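Local coordinates for protein CD1-2 antigen (PDB 3DBX) that probably binds lipids in a hydrophobic groove and presents them at the cell surface, as CD1 family relatives do, at residues Tyr17-Gly22 with Asn79-Met84; Gly22-Thr27 with Leu93-Val98; Ser73-Arg78 with Arg156-Phe161; Arg124-Tyr129 with Leu143-Met148. One frame throughout, in Å; residues are numbered along the deposited sequence.

Interaction 1 (Tyr17-Gly22 with Asn79-Met84). With PLM (palmitic acid), chain F.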
loop_
_atom_site.group_PDB
_atom_site.type_symbol
_atom_site.label_atom_id
_atom_site.label_comp_id
_atom_site.label_asym_id
_atom_site.label_seq_id
_atom_site.Cartn_x
_atom_site.Cartn_y
_atom_site.Cartn_z
ATOM N N TYR A 17 -3.714 10.432 5.009
ATOM C CA TYR A 17 -3.510 11.818 4.568
ATOM C C TYR A 17 -2.074 12.233 4.816
ATOM O O TYR A 17 -1.549 11.942 5.872
ATOM C CB TYR A 17 -4.410 12.779 5.344
ATOM C CG TYR A 17 -5.805 12.872 4.804
ATOM C CD1 TYR A 17 -6.180 13.909 3.968
ATOM C CD2 TYR A 17 -6.748 11.898 5.096
ATOM C CE1 TYR A 17 -7.488 13.993 3.444
ATOM C CE2 TYR A 17 -8.064 11.969 4.571
ATOM C CZ TYR A 17 -8.411 13.014 3.747
ATOM O OH TYR A 17 -9.703 13.095 3.245
ATOM N N THR A 18 -1.481 12.926 3.841
ATOM C CA THR A 18 -0.113 13.479 3.921
ATOM C C THR A 18 -0.188 14.982 3.637
ATOM O O THR A 18 -0.746 15.428 2.610
ATOM C CB THR A 18 0.821 12.811 2.925
ATOM O OG1 THR A 18 0.859 11.404 3.191
ATOM C CG2 THR A 18 2.230 13.370 3.006
ATOM N N LEU A 19 0.312 15.748 4.593
ATOM C CA LEU A 19 0.332 17.188 4.517
ATOM C C LEU A 19 1.809 17.568 4.493
ATOM O O LEU A 19 2.475 17.459 5.503
ATOM C CB LEU A 19 -0.364 17.790 5.747
ATOM C CG LEU A 19 -1.897 17.814 5.766
ATOM C CD1 LEU A 19 -2.468 16.394 5.657
ATOM C CD2 LEU A 19 -2.443 18.490 6.981
ATOM N N LEU A 20 2.309 17.921 3.312
ATOM C CA LEU A 20 3.687 18.353 3.126
ATOM C C LEU A 20 3.711 19.863 3.125
ATOM O O LEU A 20 3.259 20.532 2.176
ATOM C CB LEU A 20 4.303 17.798 1.838
ATOM C CG LEU A 20 5.652 18.388 1.368
ATOM C CD1 LEU A 20 6.740 18.532 2.478
ATOM C CD2 LEU A 20 6.181 17.564 0.191
ATOM N N LEU A 21 4.243 20.390 4.216
ATOM C CA LEU A 21 4.266 21.798 4.464
ATOM C C LEU A 21 5.630 22.338 4.009
ATOM O O LEU A 21 6.577 22.411 4.787
ATOM C CB LEU A 21 4.001 22.037 5.956
ATOM C CG LEU A 21 2.562 22.116 6.493
ATOM C CD1 LEU A 21 1.616 21.100 5.902
ATOM C CD2 LEU A 21 2.531 22.095 8.030
ATOM N N GLY A 22 5.690 22.703 2.727
ATOM C CA GLY A 22 6.891 23.227 2.067
ATOM C C GLY A 22 7.498 24.455 2.693
ATOM O O GLY A 22 8.559 24.373 3.296
ATOM N N ASN A 79 -9.277 22.759 8.071
ATOM C CA ASN A 79 -8.873 23.048 9.452
ATOM C C ASN A 79 -7.591 22.331 9.841
ATOM O O ASN A 79 -6.718 22.927 10.467
ATOM C CB ASN A 79 -9.982 22.718 10.450
ATOM C CG ASN A 79 -10.966 23.877 10.655
ATOM O OD1 ASN A 79 -10.580 25.046 10.743
ATOM N ND2 ASN A 79 -12.244 23.543 10.752
ATOM N N THR A 80 -7.480 21.055 9.469
ATOM C CA THR A 80 -6.257 20.262 9.737
ATOM C C THR A 80 -4.959 20.895 9.194
ATOM O O THR A 80 -3.958 20.948 9.899
ATOM C CB THR A 80 -6.376 18.805 9.212
ATOM O OG1 THR A 80 -7.599 18.231 9.676
ATOM C CG2 THR A 80 -5.215 17.964 9.712
ATOM N N ILE A 81 -4.982 21.349 7.942
ATOM C CA ILE A 81 -3.853 22.061 7.348
ATOM C C ILE A 81 -3.450 23.250 8.217
ATOM O O ILE A 81 -2.285 23.395 8.556
ATOM C CB ILE A 81 -4.176 22.549 5.924
ATOM C CG1 ILE A 81 -4.252 21.376 4.964
ATOM C CG2 ILE A 81 -3.143 23.600 5.437
ATOM C CD1 ILE A 81 -5.211 21.625 3.856
ATOM N N ARG A 82 -4.413 24.089 8.590
ATOM C CA ARG A 82 -4.122 25.230 9.445
ATOM C C ARG A 82 -3.694 24.816 10.854
ATOM O O ARG A 82 -2.814 25.436 11.428
ATOM C CB ARG A 82 -5.296 26.212 9.489
ATOM C CG ARG A 82 -4.928 27.562 10.102
ATOM C CD ARG A 82 -5.910 28.680 9.725
ATOM N NE ARG A 82 -7.286 28.187 9.707
ATOM C CZ ARG A 82 -8.049 28.073 10.790
ATOM N NH1 ARG A 82 -7.567 28.427 11.987
ATOM N NH2 ARG A 82 -9.293 27.606 10.675
ATOM N N PHE A 83 -4.287 23.762 11.398
ATOM C CA PHE A 83 -3.836 23.225 12.677
ATOM C C PHE A 83 -2.382 22.741 12.619
ATOM O O PHE A 83 -1.644 22.897 13.592
ATOM C CB PHE A 83 -4.727 22.072 13.129
ATOM C CG PHE A 83 -4.360 21.523 14.480
ATOM C CD1 PHE A 83 -4.627 22.254 15.640
ATOM C CD2 PHE A 83 -3.738 20.279 14.594
ATOM C CE1 PHE A 83 -4.286 21.750 16.892
ATOM C CE2 PHE A 83 -3.385 19.770 15.843
ATOM C CZ PHE A 83 -3.661 20.502 16.990
ATOM N N MET A 84 -1.978 22.150 11.492
ATOM C CA MET A 84 -0.594 21.664 11.353
ATOM C C MET A 84 0.414 22.802 11.168
ATOM O O MET A 84 1.468 22.795 11.804
ATOM C CB MET A 84 -0.471 20.618 10.255
ATOM C CG MET A 84 -1.255 19.300 10.506
ATOM S SD MET A 84 -1.001 18.522 12.126
ATOM C CE MET A 84 -2.186 17.179 12.029
HETATM C C1 PLM F . -7.117 25.609 14.337
HETATM O O1 PLM F . -6.948 25.859 13.116
HETATM O O2 PLM F . -6.342 26.142 15.165
HETATM C C2 PLM F . -8.225 24.687 14.817
HETATM C C3 PLM F . -8.666 23.727 13.710
HETATM C C4 PLM F . -9.642 22.667 14.217
HETATM C C5 PLM F . -8.929 21.396 14.683
HETATM C C6 PLM F . -8.626 20.411 13.551
HETATM C C7 PLM F . -7.318 19.656 13.783
HETATM C C8 PLM F . -7.563 18.221 14.216
HETATM C C9 PLM F . -6.522 17.281 13.614
HETATM C CA PLM F . -6.863 15.846 14.004
HETATM C CB PLM F . -6.590 14.853 12.882
HETATM C CC PLM F . -7.832 14.556 12.049
HETATM C CD PLM F . -8.547 13.293 12.511
HETATM C CE PLM F . -9.966 13.312 11.984
HETATM C CF PLM F . -10.335 11.994 11.316
HETATM C CG PLM F . -11.301 12.230 10.160
#
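A buried, largely apolar contact joins L19 and L21, on a central strand of the sheet, to T80, I81 and M84 on the underside of helix 77-89. L19 carries most of it with a single methyl. L19 CD2 meets M84 CG at 3.8 Å, T80 CG2 at 3.9 Å and I81 CG1 at 4.0 Å, a reach that suits a branched, flexible leucine. The L19 and M84 side chains cross at about a right angle. One turn along the chain from T80, M84 also receives L21, whose CD2 lies 4.0 Å from M84 CB. A bend in the thioether chain (chi2 -50°) then carries the M84 sulfur away from the strand. Strand 17-21 and helix 79-84 run at 46°, the diagonal placing of helix on sheet seen in the MHC class I platform, with axes 10.0 Å apart. T80 suits its buried place because its methyl serves L19 while OG1 is hydrogen-bonded to the carbonyl of G76. Other sides of the helix serve the palmitic acid: F83 CG lies 3.6 Å from C7 of the fatty acid, met obliquely by the ring, and R82 NH1 is 2.9 Å from carboxylate atom O1, which sits over one face of the guanidinium.

Interaction 2 (Gly22-Thr27 with Leu93-Val98). With NAG (2-acetamido-2-deoxy-beta-D-glucopyranose), chain C.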
loop_
_atom_site.group_PDB
_atom_site.type_symbol
_atom_site.label_atom_id
_atom_site.label_comp_id
_atom_site.label_asym_id
_atom_site.label_seq_id
_atom_site.Cartn_x
_atom_site.Cartn_y
_atom_site.Cartn_z
ATOM N N GLY A 22 5.690 22.703 2.727
ATOM C CA GLY A 22 6.891 23.227 2.067
ATOM C C GLY A 22 7.498 24.455 2.693
ATOM O O GLY A 22 8.559 24.373 3.296
ATOM N N ASN A 23 6.845 25.602 2.511
ATOM C CA ASN A 23 7.173 26.850 3.216
ATOM C C ASN A 23 5.905 27.414 3.867
ATOM O O ASN A 23 4.872 26.737 3.921
ATOM C CB ASN A 23 7.833 27.890 2.284
ATOM C CG ASN A 23 7.092 28.070 0.961
ATOM O OD1 ASN A 23 5.898 27.790 0.867
ATOM N ND2 ASN A 23 7.806 28.552 -0.064
ATOM N N VAL A 24 5.971 28.641 4.357
ATOM C CA VAL A 24 4.811 29.240 5.020
ATOM C C VAL A 24 3.542 29.282 4.112
ATOM O O VAL A 24 2.447 28.920 4.545
ATOM C CB VAL A 24 5.181 30.593 5.668
ATOM C CG1 VAL A 24 5.599 31.612 4.617
ATOM C CG2 VAL A 24 4.050 31.104 6.540
ATOM N N SER A 25 3.733 29.657 2.848
ATOM C CA SER A 25 2.660 29.754 1.857
ATOM C C SER A 25 2.379 28.480 1.051
ATOM O O SER A 25 1.586 28.510 0.099
ATOM C CB SER A 25 2.929 30.928 0.898
ATOM O OG SER A 25 4.317 31.120 0.658
ATOM N N SER A 26 2.993 27.361 1.427
ATOM C CA SER A 26 2.864 26.155 0.615
ATOM C C SER A 26 2.439 24.880 1.371
ATOM O O SER A 26 3.086 24.450 2.335
ATOM C CB SER A 26 4.133 25.916 -0.224
ATOM O OG SER A 26 3.969 24.828 -1.124
ATOM N N THR A 27 1.332 24.299 0.919
ATOM C CA THR A 27 0.927 22.974 1.336
ATOM C C THR A 27 0.727 22.147 0.084
ATOM O O THR A 27 0.105 22.603 -0.885
ATOM C CB THR A 27 -0.403 22.969 2.141
ATOM O OG1 THR A 27 -0.411 24.039 3.090
ATOM C CG2 THR A 27 -0.569 21.652 2.880
ATOM N N LEU A 93 9.346 25.325 15.184
ATOM C CA LEU A 93 9.960 24.419 14.209
ATOM C C LEU A 93 10.015 25.056 12.825
ATOM O O LEU A 93 9.255 25.971 12.519
ATOM C CB LEU A 93 9.214 23.074 14.147
ATOM C CG LEU A 93 9.112 22.231 15.428
ATOM C CD1 LEU A 93 8.393 20.926 15.160
ATOM C CD2 LEU A 93 10.473 21.960 16.076
ATOM N N ASP A 94 10.919 24.563 11.991
ATOM C CA ASP A 94 11.142 25.136 10.667
ATOM C C ASP A 94 10.649 24.210 9.549
ATOM O O ASP A 94 10.744 22.997 9.676
ATOM C CB ASP A 94 12.629 25.433 10.484
ATOM C CG ASP A 94 13.519 24.271 10.925
ATOM O OD1 ASP A 94 13.661 23.294 10.165
ATOM O OD2 ASP A 94 14.092 24.341 12.034
ATOM N N TYR A 95 10.155 24.804 8.460
ATOM C CA TYR A 95 9.802 24.102 7.213
ATOM C C TYR A 95 11.043 23.542 6.462
ATOM O O TYR A 95 12.137 24.078 6.617
ATOM C CB TYR A 95 9.016 25.050 6.288
ATOM C CG TYR A 95 7.706 25.601 6.867
ATOM C CD1 TYR A 95 6.479 25.008 6.569
ATOM C CD2 TYR A 95 7.707 26.706 7.706
ATOM C CE1 TYR A 95 5.277 25.521 7.093
ATOM C CE2 TYR A 95 6.518 27.221 8.241
ATOM C CZ TYR A 95 5.310 26.618 7.930
ATOM O OH TYR A 95 4.147 27.142 8.461
ATOM N N PRO A 96 10.882 22.472 5.643
ATOM C CA PRO A 96 9.657 21.682 5.400
ATOM C C PRO A 96 9.329 20.798 6.585
ATOM O O PRO A 96 10.212 20.416 7.358
ATOM C CB PRO A 96 10.012 20.808 4.171
ATOM C CG PRO A 96 11.367 21.349 3.658
ATOM C CD PRO A 96 12.016 21.965 4.851
ATOM N N ARG A 97 8.049 20.519 6.741
ATOM C CA ARG A 97 7.559 19.559 7.706
ATOM C C ARG A 97 6.596 18.639 6.950
ATOM O O ARG A 97 5.817 19.111 6.129
ATOM C CB ARG A 97 6.815 20.274 8.836
ATOM C CG ARG A 97 7.705 20.874 9.885
ATOM C CD ARG A 97 8.377 19.818 10.728
ATOM N NE ARG A 97 9.569 20.370 11.360
ATOM C CZ ARG A 97 10.449 19.663 12.052
ATOM N NH1 ARG A 97 10.296 18.356 12.211
ATOM N NH2 ARG A 97 11.503 20.258 12.553
ATOM N N VAL A 98 6.676 17.335 7.182
ATOM C CA VAL A 98 5.678 16.422 6.632
ATOM C C VAL A 98 4.846 15.817 7.758
ATOM O O VAL A 98 5.375 15.115 8.635
ATOM C CB VAL A 98 6.286 15.254 5.810
ATOM C CG1 VAL A 98 5.180 14.499 5.059
ATOM C CG2 VAL A 98 7.326 15.738 4.837
HETATM C C1 NAG C . 7.097 28.515 -1.331
HETATM C C2 NAG C . 7.715 29.789 -1.928
HETATM C C3 NAG C . 7.245 29.925 -3.374
HETATM C C4 NAG C . 7.676 28.687 -4.147
HETATM C C5 NAG C . 7.051 27.422 -3.536
HETATM C C6 NAG C . 7.535 26.198 -4.328
HETATM C C7 NAG C . 8.278 31.680 -0.450
HETATM C C8 NAG C . 9.121 32.684 -1.193
HETATM N N2 NAG C . 7.378 30.985 -1.161
HETATM O O3 NAG C . 7.762 31.062 -4.013
HETATM O O4 NAG C . 7.322 28.863 -5.507
HETATM O O5 NAG C . 7.335 27.338 -2.131
HETATM O O6 NAG C . 7.760 25.050 -3.539
HETATM O O7 NAG C . 8.438 31.535 0.766
#
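The glycosylated hairpin loop between strands 12-21 and 27-35, built round a type I beta turn from N23 to S26, lies across the ring of Y95. The turn is closed by S26 N donating to N23 O at 3.2 Å. Its backbone covers one face of the tyrosine: N23 C stands 3.6 Å above the plane toward the rim, V24 N is over the centre, and V24 CA makes a CH-pi contact 4.3 Å from the centroid, 23° off the normal. A broad ring suits this place because it can bear on several peptide atoms at once. G22 O packs at 3.1 Å against Y95 CB and also receives a CA-H...O contact from P96 CA at 3.6 Å; the peptide bond between Y95 and P96 is cis. N23 directs its CB away from this surface, and its ND2 is bonded to C1 of the N-acetylglucosamine at 1.5 Å. Helix 77-89 packs next to this loop through H85, which hydrogen-bonds Y95 OH through ND1 and T27 OG1 through NE2, while R97 begins strand 97-107 alongside strand 12-21.

Interaction 3 (Ser73-Arg78 with Arg156-Phe161). With PLM (palmitic acid), chain F.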
loop_
_atom_site.group_PDB
_atom_site.type_symbol
_atom_site.label_atom_id
_atom_site.label_comp_id
_atom_site.label_asym_id
_atom_site.label_seq_id
_atom_site.Cartn_x
_atom_site.Cartn_y
_atom_site.Cartn_z
ATOM N N SER A 73 -15.354 20.360 7.757
ATOM C CA SER A 73 -15.727 20.294 9.173
ATOM C C SER A 73 -14.565 20.599 10.117
ATOM O O SER A 73 -13.427 20.813 9.687
ATOM C CB SER A 73 -16.360 18.939 9.516
ATOM O OG SER A 73 -15.380 17.912 9.618
ATOM N N MET A 74 -14.889 20.619 11.404
ATOM C CA MET A 74 -13.948 20.825 12.496
ATOM C C MET A 74 -12.658 20.003 12.396
ATOM O O MET A 74 -11.590 20.471 12.782
ATOM C CB MET A 74 -14.658 20.479 13.793
ATOM C CG MET A 74 -13.833 20.636 15.035
ATOM S SD MET A 74 -14.905 20.334 16.450
ATOM C CE MET A 74 -15.736 21.931 16.655
ATOM N N VAL A 75 -12.775 18.768 11.913
ATOM C CA VAL A 75 -11.625 17.876 11.774
ATOM C C VAL A 75 -11.274 17.678 10.294
ATOM O O VAL A 75 -10.470 16.820 9.953
ATOM C CB VAL A 75 -11.861 16.512 12.479
ATOM C CG1 VAL A 75 -12.236 16.722 13.945
ATOM C CG2 VAL A 75 -12.941 15.705 11.770
ATOM N N GLY A 76 -11.867 18.506 9.435
ATOM C CA GLY A 76 -11.692 18.433 7.990
ATOM C C GLY A 76 -10.329 18.939 7.566
ATOM O O GLY A 76 -9.595 19.500 8.378
ATOM N N ILE A 77 -9.995 18.739 6.292
ATOM C CA ILE A 77 -8.638 19.000 5.791
ATOM C C ILE A 77 -8.268 20.481 5.889
ATOM O O ILE A 77 -7.174 20.832 6.337
ATOM C CB ILE A 77 -8.420 18.367 4.366
ATOM C CG1 ILE A 77 -6.926 18.238 4.022
ATOM C CG2 ILE A 77 -9.256 19.087 3.278
ATOM C CD1 ILE A 77 -6.062 17.651 5.129
ATOM N N ARG A 78 -9.215 21.347 5.552
ATOM C CA ARG A 78 -9.009 22.786 5.624
ATOM C C ARG A 78 -8.620 23.283 7.035
ATOM O O ARG A 78 -7.720 24.123 7.176
ATOM C CB ARG A 78 -10.239 23.520 5.050
ATOM C CG ARG A 78 -10.248 23.489 3.518
ATOM C CD ARG A 78 -11.645 23.541 2.919
ATOM N NE ARG A 78 -11.607 23.461 1.453
ATOM C CZ ARG A 78 -11.583 22.329 0.742
ATOM N NH1 ARG A 78 -11.606 21.135 1.336
ATOM N NH2 ARG A 78 -11.548 22.389 -0.586
ATOM N N ARG A 156 -12.568 19.821 23.586
ATOM C CA ARG A 156 -13.551 18.811 23.986
ATOM C C ARG A 156 -14.610 18.562 22.911
ATOM O O ARG A 156 -15.149 17.446 22.796
ATOM C CB ARG A 156 -14.199 19.194 25.322
ATOM C CG ARG A 156 -13.274 19.021 26.540
ATOM C CD ARG A 156 -13.274 17.577 27.076
ATOM N NE ARG A 156 -14.572 17.201 27.655
ATOM C CZ ARG A 156 -14.936 17.419 28.920
ATOM N NH1 ARG A 156 -14.107 18.023 29.773
ATOM N NH2 ARG A 156 -16.140 17.036 29.337
ATOM N N ALA A 157 -14.889 19.607 22.126
ATOM C CA ALA A 157 -15.791 19.513 20.981
ATOM C C ALA A 157 -15.250 18.572 19.893
ATOM O O ALA A 157 -16.024 17.848 19.254
ATOM C CB ALA A 157 -16.068 20.904 20.413
ATOM N N VAL A 158 -13.930 18.577 19.687
ATOM C CA VAL A 158 -13.284 17.681 18.713
ATOM C C VAL A 158 -13.432 16.232 19.160
ATOM O O VAL A 158 -13.743 15.355 18.357
ATOM C CB VAL A 158 -11.775 18.021 18.508
ATOM C CG1 VAL A 158 -11.044 16.895 17.785
ATOM C CG2 VAL A 158 -11.605 19.341 17.756
ATOM N N SER A 159 -13.213 16.003 20.450
ATOM C CA SER A 159 -13.352 14.690 21.062
ATOM C C SER A 159 -14.773 14.147 20.879
ATOM O O SER A 159 -14.963 12.988 20.497
ATOM C CB SER A 159 -12.997 14.785 22.549
ATOM O OG SER A 159 -12.370 13.602 23.009
ATOM N N GLY A 160 -15.760 15.000 21.149
ATOM C CA GLY A 160 -17.162 14.684 20.899
ATOM C C GLY A 160 -17.452 14.424 19.431
ATOM O O GLY A 160 -18.159 13.473 19.097
ATOM N N PHE A 161 -16.900 15.261 18.553
ATOM C CA PHE A 161 -17.117 15.117 17.113
ATOM C C PHE A 161 -16.566 13.788 16.578
ATOM O O PHE A 161 -17.203 13.128 15.747
ATOM C CB PHE A 161 -16.523 16.307 16.341
ATOM C CG PHE A 161 -16.982 16.387 14.909
ATOM C CD1 PHE A 161 -18.265 16.828 14.598
ATOM C CD2 PHE A 161 -16.142 16.010 13.872
ATOM C CE1 PHE A 161 -18.698 16.891 13.270
ATOM C CE2 PHE A 161 -16.567 16.071 12.546
ATOM C CZ PHE A 161 -17.841 16.515 12.247
HETATM C C1 PLM F . -7.117 25.609 14.337
HETATM O O1 PLM F . -6.948 25.859 13.116
HETATM O O2 PLM F . -6.342 26.142 15.165
HETATM C C2 PLM F . -8.225 24.687 14.817
HETATM C C3 PLM F . -8.666 23.727 13.710
HETATM C C4 PLM F . -9.642 22.667 14.217
HETATM C C5 PLM F . -8.929 21.396 14.683
HETATM C C6 PLM F . -8.626 20.411 13.551
HETATM C C7 PLM F . -7.318 19.656 13.783
HETATM C C8 PLM F . -7.563 18.221 14.216
HETATM C C9 PLM F . -6.522 17.281 13.614
HETATM C CA PLM F . -6.863 15.846 14.004
HETATM C CB PLM F . -6.590 14.853 12.882
HETATM C CC PLM F . -7.832 14.556 12.049
HETATM C CD PLM F . -8.547 13.293 12.511
HETATM C CE PLM F . -9.966 13.312 11.984
HETATM C CF PLM F . -10.335 11.994 11.316
HETATM C CG PLM F . -11.301 12.230 10.160
#
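Across the lipid groove, the turn S73-G76 reaches over to the helix on the far side, where M74 and V75 meet A157, V158 and F161. The M74 side chain runs out extended through chi2 (175°), then bends at chi3, which sets M74 SD 3.7 Å from V158 CG2 and M74 CE 3.9 Å from A157 CB. An unbranched, pliable methionine suits such a span, and the small alanine lets the methyl come close to the helix. M74 SD also lies obliquely to the F161 ring, 5.5 Å from its centroid, in a Met-aromatic contact. V75 approaches the same ring from its edge, V75 CG2 being 3.7 Å from F161 CE2, while its other methyl, CG1, meets V158 CG1 at 4.0 Å. S73 OG rests near F161 CE2 as well, but its polar partner is the carbonyl of I69. The bond from G76 N to S73 O, 2.8 Å, closes the turn, and G76 is the N-cap of helix 77-89. Palmitic acid passes beside the turn: C6 comes to 3.1 Å from M74 O. A turn leading into one helical wall, meeting the opposite helix beside a bound acyl chain, fits the narrow hydrophobic groove of CD1 proteins.

Interaction 4 (Arg124-Tyr129 with Leu143-Met148)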
loop_
_atom_site.group_PDB
_atom_site.type_symbol
_atom_site.label_atom_id
_atom_site.label_comp_id
_atom_site.label_asym_id
_atom_site.label_seq_id
_atom_site.Cartn_x
_atom_site.Cartn_y
_atom_site.Cartn_z
ATOM N N ARG A 124 7.574 9.295 11.699
ATOM C CA ARG A 124 7.547 8.554 12.953
ATOM C C ARG A 124 6.258 8.949 13.660
ATOM O O ARG A 124 5.726 10.019 13.386
ATOM C CB ARG A 124 8.742 8.968 13.841
ATOM C CG ARG A 124 10.110 8.725 13.209
ATOM C CD ARG A 124 11.269 9.197 14.098
ATOM N NE ARG A 124 11.232 10.636 14.379
ATOM C CZ ARG A 124 11.300 11.178 15.597
ATOM N NH1 ARG A 124 11.385 10.409 16.683
ATOM N NH2 ARG A 124 11.284 12.501 15.736
ATOM N N ASP A 125 5.780 8.122 14.591
ATOM C CA ASP A 125 4.580 8.454 15.374
ATOM C C ASP A 125 4.764 9.766 16.114
ATOM O O ASP A 125 5.882 10.104 16.521
ATOM C CB ASP A 125 4.243 7.358 16.388
ATOM C CG ASP A 125 4.177 5.976 15.769
ATOM O OD1 ASP A 125 4.104 5.871 14.518
ATOM O OD2 ASP A 125 4.214 4.984 16.540
ATOM N N LEU A 126 3.660 10.501 16.273
ATOM C CA LEU A 126 3.677 11.795 16.966
ATOM C C LEU A 126 2.643 11.873 18.098
ATOM O O LEU A 126 3.020 12.147 19.229
ATOM C CB LEU A 126 3.515 12.969 15.985
ATOM C CG LEU A 126 3.475 14.390 16.578
ATOM C CD1 LEU A 126 4.788 14.739 17.243
ATOM C CD2 LEU A 126 3.104 15.434 15.522
ATOM N N VAL A 127 1.358 11.658 17.787
ATOM C CA VAL A 127 0.277 11.545 18.805
ATOM C C VAL A 127 -0.804 10.524 18.397
ATOM O O VAL A 127 -1.038 10.296 17.204
ATOM C CB VAL A 127 -0.412 12.917 19.157
ATOM C CG1 VAL A 127 0.551 13.861 19.852
ATOM C CG2 VAL A 127 -1.021 13.588 17.927
ATOM N N THR A 128 -1.460 9.901 19.376
ATOM C CA THR A 128 -2.573 8.995 19.052
ATOM C C THR A 128 -3.866 9.333 19.808
ATOM O O THR A 128 -3.814 9.879 20.898
ATOM C CB THR A 128 -2.194 7.494 19.223
ATOM O OG1 THR A 128 -3.208 6.673 18.622
ATOM C CG2 THR A 128 -2.039 7.115 20.679
ATOM N N TYR A 129 -5.016 9.015 19.215
ATOM C CA TYR A 129 -6.299 9.292 19.863
ATOM C C TYR A 129 -6.905 8.064 20.539
ATOM O O TYR A 129 -7.232 7.073 19.889
ATOM C CB TYR A 129 -7.292 9.963 18.902
ATOM C CG TYR A 129 -8.658 10.231 19.510
ATOM C CD1 TYR A 129 -8.813 11.149 20.556
ATOM C CD2 TYR A 129 -9.798 9.558 19.053
ATOM C CE1 TYR A 129 -10.063 11.398 21.122
ATOM C CE2 TYR A 129 -11.067 9.803 19.628
ATOM C CZ TYR A 129 -11.182 10.724 20.657
ATOM O OH TYR A 129 -12.408 10.982 21.236
ATOM N N LEU A 143 8.447 18.514 22.595
ATOM C CA LEU A 143 7.496 19.640 22.669
ATOM C C LEU A 143 6.350 19.551 21.660
ATOM O O LEU A 143 5.189 19.737 22.036
ATOM C CB LEU A 143 8.219 20.977 22.477
ATOM C CG LEU A 143 7.391 22.265 22.354
ATOM C CD1 LEU A 143 7.001 22.832 23.729
ATOM C CD2 LEU A 143 8.174 23.303 21.563
ATOM N N LEU A 144 6.669 19.286 20.388
ATOM C CA LEU A 144 5.639 19.230 19.354
ATOM C C LEU A 144 4.597 18.180 19.719
ATOM O O LEU A 144 3.399 18.388 19.502
ATOM C CB LEU A 144 6.236 18.954 17.970
ATOM C CG LEU A 144 5.276 18.703 16.796
ATOM C CD1 LEU A 144 4.634 19.990 16.298
ATOM C CD2 LEU A 144 5.999 18.004 15.660
ATOM N N ALA A 145 5.060 17.066 20.288
ATOM C CA ALA A 145 4.171 16.010 20.766
ATOM C C ALA A 145 3.327 16.452 21.957
ATOM O O ALA A 145 2.163 16.098 22.048
ATOM C CB ALA A 145 4.959 14.763 21.113
ATOM N N LYS A 146 3.928 17.216 22.868
ATOM C CA LYS A 146 3.249 17.692 24.078
ATOM C C LYS A 146 2.202 18.760 23.745
ATOM O O LYS A 146 1.113 18.765 24.319
ATOM C CB LYS A 146 4.280 18.228 25.089
ATOM C CG LYS A 146 3.708 18.766 26.396
ATOM C CD LYS A 146 4.802 19.382 27.267
ATOM C CE LYS A 146 4.220 20.165 28.446
ATOM N NZ LYS A 146 5.266 20.895 29.212
ATOM N N VAL A 147 2.546 19.654 22.813
ATOM C CA VAL A 147 1.687 20.763 22.400
ATOM C C VAL A 147 0.457 20.262 21.620
ATOM O O VAL A 147 -0.676 20.627 21.946
ATOM C CB VAL A 147 2.485 21.811 21.566
ATOM C CG1 VAL A 147 1.552 22.794 20.881
ATOM C CG2 VAL A 147 3.493 22.560 22.446
ATOM N N MET A 148 0.683 19.422 20.610
ATOM C CA MET A 148 -0.397 18.892 19.786
ATOM C C MET A 148 -1.379 18.033 20.580
ATOM O O MET A 148 -2.641 18.111 20.317
ATOM C CB MET A 148 0.171 18.076 18.622
ATOM C CG MET A 148 -0.904 17.523 17.698
ATOM S SD MET A 148 -0.212 16.967 16.138
ATOM C CE MET A 148 0.363 18.544 15.481
#
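No aromatic ring enters the contact of L126 and V127 with L144, A145 and M148; the flat groups that take part are peptide units, each touched by a methyl at its carbonyl oxygen. V127 CG1 lies 3.5 Å from A145 O, and A145 CB is 3.8 Å from L126 O. The rest is apolar. L126 holds CG anti to the backbone N (chi1 178°), which brings its two methyls nearer the helix than its CB direction alone would suggest: CD1 meets L144 CD2 at 3.8 Å and A145 CB at 3.9 Å, while CD2 meets M148 SD at 3.7 Å. The leucine crosses both L144 and M148 at about a right angle. V127 CG2 lies 3.9 Å from M148 SD, and the long methionine can thus serve two neighbours. Small A145 lets the backbones draw close, so that the axes of strand 124-129 and helix 143-148 pass at 7.8 Å, inclined by only 18°. L126 and V127 form a classic beta bulge opposite I119, so that these consecutive residues both reach the helix. Strand 124-130 is flanked by strands 113-121 and 135-138, helix 143-154 covers it, and M148 continues the core to F83, M84 and M87 of helix 77-89.

How the interactions relate
From the N terminus, interaction 1 opens on strand 12-21, and interaction 2 opens directly after it, sharing G22. Interaction 3 opens at 73-78, before 79-84 closes interaction 1 and 93-98 closes interaction 2, so these three loops cross one another. Interaction 4, a short loop from 124-129 to 143-148, lies nested inside the loop that 156-161 finally closes. Together they tie the sheet to helix 77-89 and to helix 143-154, the hairpin to the start of strand 97-107, and one groove wall to the other. Direct links include L21 N with R97 O and N79 ND2 with S73 O, probable hydrogen bonds, and packing of M84 on M148 between the two helical walls.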